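Local atomic coordinates of adhesion and penetration protein autotransporter (Haemophilus influenzae, PDB entry 3SYJ), a protein that promotes bacterial adherence to and invasion of host cells by binding a host cell structure, self-associates to aggregate bacteria, and is probably a serine protease. Residues 886-892 with 920-926; 881-885 with 915-921; 813-819 with 860-866; 934-938 with 947-951; 818-822 with 876-880. All coordinates share one frame; numbering follows the deposited sequence.

Contact 1: residues 886-892 with 920-926; sequences EGDYILS and KLKFTLE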
# COMPACT_ATOMS: atom_id res chain seq x y z
N GLU A 886 13.72 -16.79 -26.72
CA GLU A 886 13.65 -17.21 -28.12
C GLU A 886 12.46 -16.55 -28.80
O GLU A 886 11.57 -16.03 -28.14
CB GLU A 886 13.53 -18.73 -28.22
CG GLU A 886 12.18 -19.29 -27.80
CD GLU A 886 12.18 -20.81 -27.67
OE1 GLU A 886 13.26 -21.42 -27.83
OE2 GLU A 886 11.10 -21.39 -27.41
N GLY A 887 12.45 -16.57 -30.13
CA GLY A 887 11.36 -15.97 -30.89
C GLY A 887 11.80 -14.84 -31.80
O GLY A 887 12.98 -14.50 -31.86
N ASP A 888 10.84 -14.24 -32.51
CA ASP A 888 11.12 -13.13 -33.42
C ASP A 888 10.48 -11.83 -32.95
O ASP A 888 9.26 -11.73 -32.83
CB ASP A 888 10.66 -13.46 -34.84
CG ASP A 888 11.69 -14.24 -35.63
OD1 ASP A 888 11.93 -13.88 -36.80
OD2 ASP A 888 12.26 -15.21 -35.07
N TYR A 889 11.31 -10.82 -32.72
CA TYR A 889 10.80 -9.57 -32.17
C TYR A 889 11.30 -8.33 -32.90
O TYR A 889 12.36 -8.34 -33.52
CB TYR A 889 11.13 -9.48 -30.68
CG TYR A 889 10.69 -10.71 -29.93
CD1 TYR A 889 9.35 -10.88 -29.57
CD2 TYR A 889 11.58 -11.72 -29.62
CE1 TYR A 889 8.93 -12.01 -28.90
CE2 TYR A 889 11.17 -12.86 -28.94
CZ TYR A 889 9.84 -12.99 -28.59
OH TYR A 889 9.42 -14.11 -27.92
N ILE A 890 10.50 -7.27 -32.84
CA ILE A 890 10.88 -6.00 -33.42
C ILE A 890 11.25 -5.05 -32.29
O ILE A 890 10.57 -4.99 -31.27
CB ILE A 890 9.74 -5.39 -34.24
CG1 ILE A 890 9.54 -6.19 -35.53
CG2 ILE A 890 10.02 -3.93 -34.56
CD1 ILE A 890 8.38 -5.73 -36.37
N LEU A 891 12.36 -4.34 -32.47
CA LEU A 891 12.79 -3.34 -31.51
C LEU A 891 12.56 -1.95 -32.07
O LEU A 891 13.05 -1.63 -33.15
CB LEU A 891 14.27 -3.52 -31.15
CG LEU A 891 14.57 -4.31 -29.88
CD1 LEU A 891 13.76 -5.58 -29.82
CD2 LEU A 891 16.06 -4.60 -29.77
N SER A 892 11.81 -1.14 -31.35
CA SER A 892 11.57 0.23 -31.75
C SER A 892 12.17 1.15 -30.70
O SER A 892 11.96 0.96 -29.51
CB SER A 892 10.08 0.50 -31.90
OG SER A 892 9.85 1.72 -32.58
N LYS A 920 18.29 -18.72 -30.99
CA LYS A 920 16.89 -18.85 -31.38
C LYS A 920 16.17 -17.54 -31.12
O LYS A 920 15.02 -17.35 -31.52
CB LYS A 920 16.22 -19.98 -30.60
CG LYS A 920 16.91 -21.32 -30.74
CD LYS A 920 16.37 -22.33 -29.73
CE LYS A 920 16.62 -21.88 -28.31
NZ LYS A 920 16.17 -22.89 -27.31
N LEU A 921 16.86 -16.63 -30.44
CA LEU A 921 16.36 -15.28 -30.19
C LEU A 921 16.70 -14.37 -31.38
O LEU A 921 17.85 -14.29 -31.80
CB LEU A 921 16.98 -14.74 -28.91
CG LEU A 921 16.34 -13.56 -28.19
CD1 LEU A 921 14.85 -13.80 -27.95
CD2 LEU A 921 17.05 -13.31 -26.87
N LYS A 922 15.70 -13.69 -31.92
CA LYS A 922 15.93 -12.84 -33.09
C LYS A 922 15.29 -11.46 -32.94
O LYS A 922 14.09 -11.35 -32.70
CB LYS A 922 15.43 -13.53 -34.35
CG LYS A 922 15.64 -12.72 -35.63
CD LYS A 922 15.08 -13.46 -36.84
CE LYS A 922 15.40 -12.73 -38.14
NZ LYS A 922 15.02 -13.53 -39.35
N PHE A 923 16.11 -10.42 -33.09
CA PHE A 923 15.63 -9.04 -33.00
C PHE A 923 15.87 -8.25 -34.28
O PHE A 923 16.84 -8.48 -35.00
CB PHE A 923 16.31 -8.30 -31.84
CG PHE A 923 15.94 -8.83 -30.50
CD1 PHE A 923 14.74 -8.46 -29.91
CD2 PHE A 923 16.77 -9.69 -29.82
CE1 PHE A 923 14.39 -8.94 -28.67
CE2 PHE A 923 16.43 -10.18 -28.58
CZ PHE A 923 15.23 -9.80 -28.01
N THR A 924 14.98 -7.30 -34.54
CA THR A 924 15.09 -6.43 -35.70
C THR A 924 14.78 -5.01 -35.29
O THR A 924 13.73 -4.74 -34.70
CB THR A 924 14.10 -6.85 -36.79
OG1 THR A 924 14.53 -8.09 -37.36
CG2 THR A 924 14.04 -5.79 -37.88
N LEU A 925 15.69 -4.10 -35.61
CA LEU A 925 15.48 -2.69 -35.29
C LEU A 925 14.52 -2.06 -36.30
O LEU A 925 14.68 -2.22 -37.51
CB LEU A 925 16.81 -1.94 -35.28
CG LEU A 925 16.77 -0.47 -34.85
CD1 LEU A 925 16.29 -0.31 -33.41
CD2 LEU A 925 18.13 0.17 -35.02
N GLU A 926 13.49 -1.38 -35.79
CA GLU A 926 12.54 -0.68 -36.64
C GLU A 926 13.22 0.53 -37.26
O GLU A 926 13.99 1.23 -36.59
CB GLU A 926 11.31 -0.26 -35.84
CG GLU A 926 10.25 0.45 -36.68
CD GLU A 926 9.06 0.91 -35.86
OE1 GLU A 926 8.69 0.22 -34.88
OE2 GLU A 926 8.48 1.97 -36.20
O HOH W 1 13.10 -10.31 -35.76
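Tyr889 pairs with Phe923 across two adjoining parallel strands, 887-892 and 921-925, and bonds through both its backbone N and its backbone O: N donates to Lys922 O (2.8 Å) while O accepts from Thr924 N. Gly887 and Leu891 repeat the pattern, and the bond from Leu891 N to Thr924 O is nearly straight at 176°. Tyr889 CB rests 3.8 Å from Phe923 CD1. Both residues carry CG beside the backbone N, which sends the rings to the same side of the strands, where they form an oblique pair with planes 36° apart. Leu921 CD1 closes on the tyrosine ring at its edge, 3.9 Å from CE2. On the other side of the strands, extended Lys922 passes Asp888, its CD 3.2 Å from OD1, and water 1 links Tyr889 O to Thr924 OG1. Further out, Leu939 and Val909 pack on Leu891 and Phe923, Phe946 meets Phe923 edge-to-face, and the backbone of 861-867 bonds the far edge of 887-892. These are successive coils of the C-terminal beta-helix. Six backbone bonds and a buried apolar row carry the contact; the Lys920 NZ to Glu886 OE1 salt bridge (3.3 Å) is weak, and Lys922 NZ stays beyond salt-bridge range of Asp888.

Contact 2: residues 881-885 with 915-921; sequences LSNDA and QPLSDKL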
# COMPACT_ATOMS: atom_id res chain seq x y z
N LEU A 881 17.02 -10.81 -20.39
CA LEU A 881 16.50 -12.14 -20.69
C LEU A 881 17.41 -13.25 -20.17
O LEU A 881 18.52 -12.98 -19.71
CB LEU A 881 16.31 -12.31 -22.20
CG LEU A 881 15.53 -11.19 -22.91
CD1 LEU A 881 15.43 -11.48 -24.39
CD2 LEU A 881 14.15 -11.03 -22.29
N SER A 882 16.94 -14.48 -20.24
CA SER A 882 17.71 -15.63 -19.80
C SER A 882 18.16 -16.45 -21.01
O SER A 882 17.94 -16.06 -22.15
CB SER A 882 16.88 -16.51 -18.87
OG SER A 882 15.91 -17.23 -19.61
N ASN A 883 18.77 -17.60 -20.75
CA ASN A 883 19.17 -18.50 -21.82
C ASN A 883 17.99 -19.09 -22.56
O ASN A 883 18.11 -19.50 -23.72
CB ASN A 883 20.06 -19.62 -21.27
CG ASN A 883 21.53 -19.24 -21.25
OD1 ASN A 883 22.23 -19.48 -20.27
ND2 ASN A 883 22.00 -18.64 -22.34
N ASP A 884 16.83 -19.14 -21.90
CA ASP A 884 15.63 -19.73 -22.48
C ASP A 884 14.94 -18.84 -23.51
O ASP A 884 14.13 -19.32 -24.30
CB ASP A 884 14.64 -20.12 -21.38
CG ASP A 884 14.84 -21.54 -20.90
OD1 ASP A 884 13.91 -22.10 -20.27
OD2 ASP A 884 15.93 -22.11 -21.15
N ALA A 885 15.25 -17.54 -23.51
CA ALA A 885 14.63 -16.62 -24.46
C ALA A 885 14.71 -17.14 -25.91
O ALA A 885 15.65 -17.85 -26.27
CB ALA A 885 15.26 -15.25 -24.35
N GLN A 915 26.01 -15.63 -19.13
CA GLN A 915 25.77 -16.46 -20.30
C GLN A 915 25.16 -15.68 -21.45
O GLN A 915 24.40 -14.76 -21.24
CB GLN A 915 24.87 -17.66 -19.96
CG GLN A 915 25.20 -18.38 -18.67
CD GLN A 915 26.36 -19.33 -18.74
OE1 GLN A 915 26.71 -19.83 -19.78
NE2 GLN A 915 26.92 -19.61 -17.63
N PRO A 916 25.48 -16.07 -22.67
CA PRO A 916 25.00 -15.40 -23.88
C PRO A 916 23.56 -15.72 -24.27
O PRO A 916 23.07 -16.78 -23.97
CB PRO A 916 25.95 -15.94 -24.94
CG PRO A 916 27.00 -16.48 -24.29
CD PRO A 916 26.62 -16.92 -22.97
N LEU A 917 22.90 -14.80 -24.94
CA LEU A 917 21.52 -15.03 -25.34
C LEU A 917 21.43 -16.05 -26.47
O LEU A 917 22.30 -16.09 -27.34
CB LEU A 917 20.86 -13.72 -25.77
CG LEU A 917 20.68 -12.65 -24.70
CD1 LEU A 917 20.10 -11.38 -25.30
CD2 LEU A 917 19.81 -13.15 -23.56
N SER A 918 20.38 -16.85 -26.45
CA SER A 918 20.19 -17.92 -27.43
C SER A 918 20.24 -17.43 -28.88
O SER A 918 19.94 -16.27 -29.16
CB SER A 918 18.88 -18.65 -27.16
OG SER A 918 18.61 -19.62 -28.16
N ASP A 919 20.62 -18.32 -29.78
CA ASP A 919 20.60 -18.04 -31.21
C ASP A 919 19.19 -18.15 -31.78
O ASP A 919 18.93 -17.73 -32.91
CB ASP A 919 21.53 -18.99 -31.96
CG ASP A 919 22.89 -18.38 -32.21
OD1 ASP A 919 23.35 -18.43 -33.37
OD2 ASP A 919 23.50 -17.85 -31.25
N LYS A 920 18.29 -18.72 -30.99
CA LYS A 920 16.89 -18.85 -31.38
C LYS A 920 16.17 -17.54 -31.12
O LYS A 920 15.02 -17.35 -31.52
CB LYS A 920 16.22 -19.98 -30.60
CG LYS A 920 16.91 -21.32 -30.74
CD LYS A 920 16.37 -22.33 -29.73
CE LYS A 920 16.62 -21.88 -28.31
NZ LYS A 920 16.17 -22.89 -27.31
N LEU A 921 16.86 -16.63 -30.44
CA LEU A 921 16.36 -15.28 -30.19
C LEU A 921 16.70 -14.37 -31.38
O LEU A 921 17.85 -14.29 -31.80
CB LEU A 921 16.98 -14.74 -28.91
CG LEU A 921 16.34 -13.56 -28.19
CD1 LEU A 921 14.85 -13.80 -27.95
CD2 LEU A 921 17.05 -13.31 -26.87
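Leu881 lies across two leucines at once, its CB against Leu917 CD2 at 3.8 Å and its CD1 pressed to 3.5 Å from Leu921 CD2, a tight approach for two methyls. The contact stacks two corners of the beta-helix: the type I beta turn running from Ser882 to Ala885, which leads into strand 887-895, and the irregular loop 915-921, which leads into strand 921-925. Ala885, which ends the turn, sets its CB against the same Leu921 CD2. The reach of Leu921 follows from its first torsion, which sets CG opposite the backbone N (chi1 -162°) and carries both methyls toward the turn. Leu917 CD2 also approaches Ser882 O, while Val909 of strand 906-911 backs both Leu881 and Leu917, so the apolar side of the corner continues onto that strand. On the outer side the contact changes character. Asn883 crosses Gln915 obliquely, the two amide planes 61° apart, with Asn883 OD1 3.2 Å from Gln915 CB. Ser918 places its CB against the carbonyl oxygens of Asn883 and Ala885, nearest Ala885 O at 3.4 Å. Each corner is braced internally by an ST turn: Ser882 OG, itself bonded to Gly857 O, accepts from Asp884 N, and in loop 915-921 Ser918 OG accepts from Lys920 N at 3.0 Å with an N-H...O angle of 163°.

Contact 3: residues 813-819 with 860-866; sequences LNNSTIT and SGQGTFQ
Strands 816-819 and 862-866 run parallel, 14° apart in direction and 4.7 Å between axes, as adjacent rungs of the beta-helix. The ladder is firm at its far end, where Ile818 N donates to Thr864 O and Ile818 O accepts from Gln866 N. At the near end both chains turn a corner. Leu813 N bonds to Ser860 O (2.9 Å) before it, and Gln862 N, just past Gly861, reaches Leu813 O from well above the carbonyl plane. Inside, Phe865 gathers the apolar side chains: Ile818 CD1 lies 3.6 Å from its CE1 and Leu813 CD1 3.8 Å from its CZ, both oblique to the ring. On the other face Thr817 and Thr864 stand side by side, pointing the same way, with Thr817 OG1 3.5 Å from Thr864 CB. Water 2 is bonded to Thr864 OG1 and more weakly to Ser816 O. The extended side chain of Gln866 (chi2 -176°) passes Thr817 CG2 and ends with OE1 accepting from Thr819 OG1 at 2.6 Å.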
# COMPACT_ATOMS: atom_id res chain seq x y z
N LEU A 813 4.62 -13.79 -26.11
CA LEU A 813 4.08 -12.74 -26.95
C LEU A 813 3.45 -13.32 -28.20
O LEU A 813 3.91 -14.33 -28.72
CB LEU A 813 5.16 -11.74 -27.36
CG LEU A 813 5.72 -10.90 -26.23
CD1 LEU A 813 6.45 -9.70 -26.81
CD2 LEU A 813 4.59 -10.46 -25.32
N ASN A 814 2.40 -12.67 -28.68
CA ASN A 814 1.75 -13.05 -29.92
C ASN A 814 1.03 -11.83 -30.48
O ASN A 814 -0.02 -11.44 -29.98
CB ASN A 814 0.76 -14.19 -29.67
CG ASN A 814 -0.28 -14.32 -30.78
OD1 ASN A 814 -0.09 -13.82 -31.89
ND2 ASN A 814 -1.38 -15.00 -30.48
N ASN A 815 1.62 -11.23 -31.51
CA ASN A 815 1.06 -10.03 -32.11
C ASN A 815 0.76 -8.97 -31.07
O ASN A 815 -0.26 -8.28 -31.14
CB ASN A 815 -0.22 -10.36 -32.89
CG ASN A 815 -0.71 -9.20 -33.73
OD1 ASN A 815 -1.88 -9.16 -34.11
ND2 ASN A 815 0.17 -8.25 -34.02
N SER A 816 1.66 -8.84 -30.09
CA SER A 816 1.49 -7.89 -29.00
C SER A 816 2.71 -6.98 -28.83
O SER A 816 3.82 -7.33 -29.22
CB SER A 816 1.18 -8.63 -27.70
OG SER A 816 -0.13 -9.16 -27.72
N THR A 817 2.48 -5.81 -28.23
CA THR A 817 3.55 -4.83 -28.04
C THR A 817 3.74 -4.45 -26.58
O THR A 817 2.78 -4.16 -25.87
CB THR A 817 3.25 -3.55 -28.84
OG1 THR A 817 3.34 -3.84 -30.24
CG2 THR A 817 4.25 -2.45 -28.50
N ILE A 818 4.99 -4.46 -26.12
CA ILE A 818 5.31 -4.00 -24.79
C ILE A 818 6.11 -2.71 -24.85
O ILE A 818 7.22 -2.69 -25.38
CB ILE A 818 6.13 -5.03 -24.00
CG1 ILE A 818 5.34 -6.32 -23.81
CG2 ILE A 818 6.55 -4.45 -22.66
CD1 ILE A 818 6.09 -7.40 -23.05
N THR A 819 5.54 -1.63 -24.32
CA THR A 819 6.26 -0.38 -24.20
C THR A 819 6.92 -0.30 -22.83
O THR A 819 6.24 -0.25 -21.80
CB THR A 819 5.33 0.81 -24.39
OG1 THR A 819 4.57 0.63 -25.59
CG2 THR A 819 6.12 2.11 -24.47
N SER A 860 9.05 -16.18 -25.20
CA SER A 860 8.81 -16.87 -26.46
C SER A 860 7.68 -16.22 -27.25
O SER A 860 6.91 -15.42 -26.71
CB SER A 860 8.48 -18.35 -26.22
OG SER A 860 7.29 -18.50 -25.46
N GLY A 861 7.61 -16.55 -28.53
CA GLY A 861 6.58 -16.02 -29.40
C GLY A 861 7.12 -14.93 -30.30
O GLY A 861 8.28 -14.96 -30.70
N GLN A 862 6.26 -13.96 -30.62
CA GLN A 862 6.64 -12.85 -31.48
C GLN A 862 5.85 -11.59 -31.12
O GLN A 862 4.71 -11.67 -30.67
CB GLN A 862 6.46 -13.22 -32.96
CG GLN A 862 5.03 -13.15 -33.48
CD GLN A 862 4.60 -11.74 -33.87
OE1 GLN A 862 5.44 -10.86 -34.08
NE2 GLN A 862 3.30 -11.54 -33.98
N GLY A 863 6.46 -10.43 -31.34
CA GLY A 863 5.83 -9.16 -31.02
C GLY A 863 6.80 -8.01 -31.10
O GLY A 863 7.84 -8.11 -31.75
N THR A 864 6.48 -6.91 -30.43
CA THR A 864 7.31 -5.72 -30.47
C THR A 864 7.66 -5.24 -29.07
O THR A 864 6.83 -5.31 -28.16
CB THR A 864 6.60 -4.57 -31.21
OG1 THR A 864 6.40 -4.93 -32.58
CG2 THR A 864 7.42 -3.28 -31.13
N PHE A 865 8.88 -4.75 -28.89
CA PHE A 865 9.26 -4.03 -27.68
C PHE A 865 9.60 -2.59 -28.05
O PHE A 865 10.39 -2.35 -28.95
CB PHE A 865 10.47 -4.68 -27.00
CG PHE A 865 10.17 -6.02 -26.37
CD1 PHE A 865 9.63 -6.11 -25.10
CD2 PHE A 865 10.46 -7.20 -27.05
CE1 PHE A 865 9.37 -7.34 -24.52
CE2 PHE A 865 10.21 -8.43 -26.47
CZ PHE A 865 9.66 -8.50 -25.21
N GLN A 866 8.98 -1.63 -27.36
CA GLN A 866 9.25 -0.21 -27.59
C GLN A 866 10.17 0.38 -26.52
O GLN A 866 9.87 0.31 -25.33
CB GLN A 866 7.94 0.58 -27.67
CG GLN A 866 7.05 0.18 -28.83
CD GLN A 866 5.80 1.03 -28.95
OE1 GLN A 866 5.24 1.50 -27.96
NE2 GLN A 866 5.34 1.22 -30.18
O HOH W 2 3.77 -6.61 -32.06

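Contact 4: residues 934-938 with 947-951; sequences ALRYK and RLHNP
Strands 935-938 and 947-949 are the two arms of an antiparallel hairpin, their directions 143° apart, and Lys938 and His949 form a hydrogen-bonded pair: each N donates to the other's O at 2.8 Å. Tyr937 carries the side-chain contact. Its chi1 of -62° places the ring beside the backbone N, where Asn950 CB sits over one face, 4.2 Å from the centroid and 22° off the normal, a CH-pi contact displaced toward the rim. Tyr937 CB meets Leu948 CB at 4.1 Å, and Tyr937 CA approaches His949 O to 3.1 Å as a CH...O contact. Pro951 CD follows against Arg936 O (3.5 Å), where the modelled chain ends. The polar ends find partners outside the two arms: Tyr937 OH bonds to Tyr874 OH, while Arg936 and Lys938 form salt bridges with Asp931 and Asp928. Strand 930-932 flanks the first arm through a backbone bond between Val930 and Tyr937, and strand 906-911 flanks the second, its Leu906 and Leu908 packing on Leu948.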
# COMPACT_ATOMS: atom_id res chain seq x y z
N ALA A 934 24.66 13.50 -36.00
CA ALA A 934 25.40 12.93 -37.12
C ALA A 934 25.71 11.45 -36.91
O ALA A 934 26.20 10.78 -37.82
CB ALA A 934 26.68 13.71 -37.36
N LEU A 935 25.43 10.95 -35.71
CA LEU A 935 25.79 9.57 -35.37
C LEU A 935 24.67 8.56 -35.64
O LEU A 935 23.56 8.67 -35.11
CB LEU A 935 26.28 9.48 -33.92
CG LEU A 935 27.69 10.06 -33.71
CD1 LEU A 935 27.94 10.34 -32.23
CD2 LEU A 935 28.76 9.13 -34.29
N ARG A 936 25.01 7.57 -36.46
CA ARG A 936 24.08 6.54 -36.88
C ARG A 936 24.38 5.22 -36.16
O ARG A 936 25.48 4.68 -36.28
CB ARG A 936 24.20 6.36 -38.40
CG ARG A 936 23.63 5.08 -38.96
CD ARG A 936 22.12 5.14 -39.06
NE ARG A 936 21.63 6.33 -39.76
CZ ARG A 936 21.31 6.37 -41.06
NH1 ARG A 936 21.44 5.28 -41.81
NH2 ARG A 936 20.86 7.49 -41.60
N TYR A 937 23.41 4.73 -35.40
CA TYR A 937 23.56 3.45 -34.71
C TYR A 937 22.66 2.39 -35.33
O TYR A 937 21.53 2.68 -35.75
CB TYR A 937 23.26 3.59 -33.21
CG TYR A 937 24.20 4.51 -32.48
CD1 TYR A 937 25.19 4.02 -31.63
CD2 TYR A 937 24.11 5.89 -32.63
CE1 TYR A 937 26.05 4.87 -30.96
CE2 TYR A 937 24.96 6.75 -31.97
CZ TYR A 937 25.93 6.24 -31.13
OH TYR A 937 26.78 7.11 -30.48
N LYS A 938 23.17 1.17 -35.41
CA LYS A 938 22.40 0.04 -35.91
C LYS A 938 22.36 -1.04 -34.83
O LYS A 938 23.02 -0.91 -33.80
CB LYS A 938 23.02 -0.51 -37.20
CG LYS A 938 22.92 0.40 -38.41
CD LYS A 938 23.45 -0.32 -39.65
CE LYS A 938 23.28 0.49 -40.91
NZ LYS A 938 21.84 0.80 -41.17
N ARG A 947 23.04 -4.88 -29.00
CA ARG A 947 23.43 -3.50 -28.71
C ARG A 947 23.26 -2.57 -29.91
O ARG A 947 23.23 -3.02 -31.06
CB ARG A 947 24.88 -3.46 -28.23
CG ARG A 947 25.22 -4.49 -27.18
CD ARG A 947 26.51 -4.13 -26.46
NE ARG A 947 26.73 -5.02 -25.33
CZ ARG A 947 27.56 -6.06 -25.35
NH1 ARG A 947 28.25 -6.33 -26.45
NH2 ARG A 947 27.70 -6.82 -24.27
N LEU A 948 23.13 -1.28 -29.62
CA LEU A 948 23.18 -0.24 -30.63
C LEU A 948 24.64 0.12 -30.88
O LEU A 948 25.39 0.43 -29.95
CB LEU A 948 22.42 1.00 -30.18
CG LEU A 948 20.89 0.90 -30.20
CD1 LEU A 948 20.27 2.22 -29.77
CD2 LEU A 948 20.41 0.48 -31.57
N HIS A 949 25.03 0.09 -32.15
CA HIS A 949 26.43 0.20 -32.51
C HIS A 949 26.63 1.22 -33.62
O HIS A 949 25.78 1.36 -34.51
CB HIS A 949 26.93 -1.18 -32.94
CG HIS A 949 28.40 -1.24 -33.22
ND1 HIS A 949 28.93 -1.91 -34.30
CD2 HIS A 949 29.45 -0.70 -32.56
CE1 HIS A 949 30.24 -1.80 -34.29
NE2 HIS A 949 30.59 -1.07 -33.24
N ASN A 950 27.74 1.94 -33.56
CA ASN A 950 28.11 2.88 -34.60
C ASN A 950 29.24 2.34 -35.46
O ASN A 950 30.37 2.18 -34.99
CB ASN A 950 28.52 4.22 -33.99
CG ASN A 950 28.96 5.22 -35.04
OD1 ASN A 950 28.56 5.15 -36.20
ND2 ASN A 950 29.80 6.17 -34.63
N PRO A 951 28.95 2.03 -36.74
CA PRO A 951 29.95 1.50 -37.67
C PRO A 951 31.09 2.49 -37.92
O PRO A 951 32.26 2.10 -37.89
CB PRO A 951 29.15 1.27 -38.96
CG PRO A 951 27.72 1.18 -38.51
CD PRO A 951 27.62 2.13 -37.36

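Contact 5: residues 818-822 with 876-880; sequences ITLNS and SDKLK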
# COMPACT_ATOMS: atom_id res chain seq x y z
N ILE A 818 4.99 -4.46 -26.12
CA ILE A 818 5.31 -4.00 -24.79
C ILE A 818 6.11 -2.71 -24.85
O ILE A 818 7.22 -2.69 -25.38
CB ILE A 818 6.13 -5.03 -24.00
CG1 ILE A 818 5.34 -6.32 -23.81
CG2 ILE A 818 6.55 -4.45 -22.66
CD1 ILE A 818 6.09 -7.40 -23.05
N THR A 819 5.54 -1.63 -24.32
CA THR A 819 6.26 -0.38 -24.20
C THR A 819 6.92 -0.30 -22.83
O THR A 819 6.24 -0.25 -21.80
CB THR A 819 5.33 0.81 -24.39
OG1 THR A 819 4.57 0.63 -25.59
CG2 THR A 819 6.12 2.11 -24.47
N LEU A 820 8.25 -0.30 -22.81
CA LEU A 820 9.01 -0.43 -21.57
C LEU A 820 8.91 0.79 -20.67
O LEU A 820 9.16 0.70 -19.47
CB LEU A 820 10.49 -0.72 -21.88
CG LEU A 820 10.85 -2.05 -22.54
CD1 LEU A 820 12.36 -2.17 -22.69
CD2 LEU A 820 10.32 -3.21 -21.72
N ASN A 821 8.53 1.92 -21.25
CA ASN A 821 8.51 3.18 -20.51
C ASN A 821 7.35 4.08 -20.93
O ASN A 821 7.07 4.25 -22.12
CB ASN A 821 9.84 3.92 -20.70
CG ASN A 821 10.08 4.98 -19.64
OD1 ASN A 821 9.34 5.96 -19.54
ND2 ASN A 821 11.13 4.79 -18.84
N SER A 822 6.70 4.66 -19.93
CA SER A 822 5.54 5.53 -20.15
C SER A 822 5.89 6.80 -20.92
O SER A 822 5.00 7.51 -21.39
CB SER A 822 4.89 5.89 -18.81
OG SER A 822 5.76 6.69 -18.03
N SER A 876 19.26 3.79 -21.32
CA SER A 876 18.01 3.42 -21.96
C SER A 876 17.19 2.42 -21.15
O SER A 876 17.64 1.91 -20.12
CB SER A 876 18.27 2.82 -23.34
OG SER A 876 18.61 1.45 -23.24
N ASP A 877 15.97 2.15 -21.62
CA ASP A 877 15.17 1.07 -21.08
C ASP A 877 15.91 -0.22 -21.40
O ASP A 877 16.65 -0.28 -22.38
CB ASP A 877 13.77 1.04 -21.70
CG ASP A 877 12.94 2.27 -21.35
OD1 ASP A 877 13.00 2.72 -20.18
OD2 ASP A 877 12.22 2.77 -22.24
N LYS A 878 15.70 -1.25 -20.59
CA LYS A 878 16.43 -2.50 -20.76
C LYS A 878 15.49 -3.70 -20.84
O LYS A 878 14.44 -3.73 -20.22
CB LYS A 878 17.43 -2.69 -19.61
CG LYS A 878 18.55 -1.67 -19.59
CD LYS A 878 19.39 -1.75 -20.86
CE LYS A 878 20.16 -0.46 -21.13
NZ LYS A 878 21.25 -0.24 -20.15
N LEU A 879 15.89 -4.68 -21.64
CA LEU A 879 15.20 -5.96 -21.68
C LEU A 879 16.20 -7.03 -21.26
O LEU A 879 17.15 -7.32 -21.98
CB LEU A 879 14.65 -6.24 -23.08
CG LEU A 879 13.87 -7.53 -23.31
CD1 LEU A 879 12.70 -7.65 -22.33
CD2 LEU A 879 13.38 -7.61 -24.75
N LYS A 880 15.99 -7.58 -20.07
CA LYS A 880 16.91 -8.56 -19.49
C LYS A 880 16.34 -9.97 -19.62
O LYS A 880 15.31 -10.29 -19.03
CB LYS A 880 17.17 -8.22 -18.02
CG LYS A 880 18.11 -9.17 -17.30
CD LYS A 880 18.39 -8.69 -15.89
CE LYS A 880 19.20 -7.40 -15.89
NZ LYS A 880 19.85 -7.16 -14.57
O HOH W 3 9.66 2.53 -23.57
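In a buried part of the C-terminal beta-helix, the residues after strand 816-819 meet the start of strand 875-881. Leu820 and Asp877 come together here with their side chains sliding past each other in opposite directions. Leu820 CD1 settles 3.6 Å from Asp877 CB and equally close to the backbone O of Lys878, while Leu853, Phe867 and Met802 also pack on the leucine. The next residue supplies the polar half. Asn821 directs its CG away from the backbone N (chi1 -161°), which brings its amide to the carboxylate: ND2 donates to Asp877 OD1 at 3.1 Å, with an N-H...O angle of 150°. The proton arrives at the syn lone pair of OD1, the side of the other oxygen, and the amide and carboxylate planes lie only 24° apart. The two side chains cross at about a right angle, and Asn821 CB lies 3.1 Å from Asp877 OD2. Water 3 sits between Asn821 N, a weak bond, and Asp877 OD2. Further direct partners hold both groups: Asn821 ND2 also donates to Arg849 O and its OD1 accepts from Ala823 N, while Asp877 OD1 takes the N-H of Asn851 and OD2 bonds to Thr868 OG1. With several donors sharing its oxygens, the buried carboxylate is probably kept ionised, its charge stabilised by neutral N-H and hydroxyl groups.

Overall arrangement
All five contacts lie in the C-terminal end of the passenger's beta-helix, and the chain enters them at 813. Contact 3 closes first, over a long excursion from 813-819 to 860-866; contact 5 leaves from the same strand, sharing Ile818 and Thr819, and closes further on at 876-880. Contact 2 then opens directly at 881, and contact 1 at 886; their segments alternate, so the two loops cross, and both use Lys920 and Leu921. Contact 4 follows as a short hairpin. Strand 887-895 pairs with 862-870, so contacts 3 and 1 continue one ladder of rungs, while Leu879 of contact 5 packs against Phe865 and Phe923. Leu925 meets Leu948, tying the last coil to the terminal hairpin.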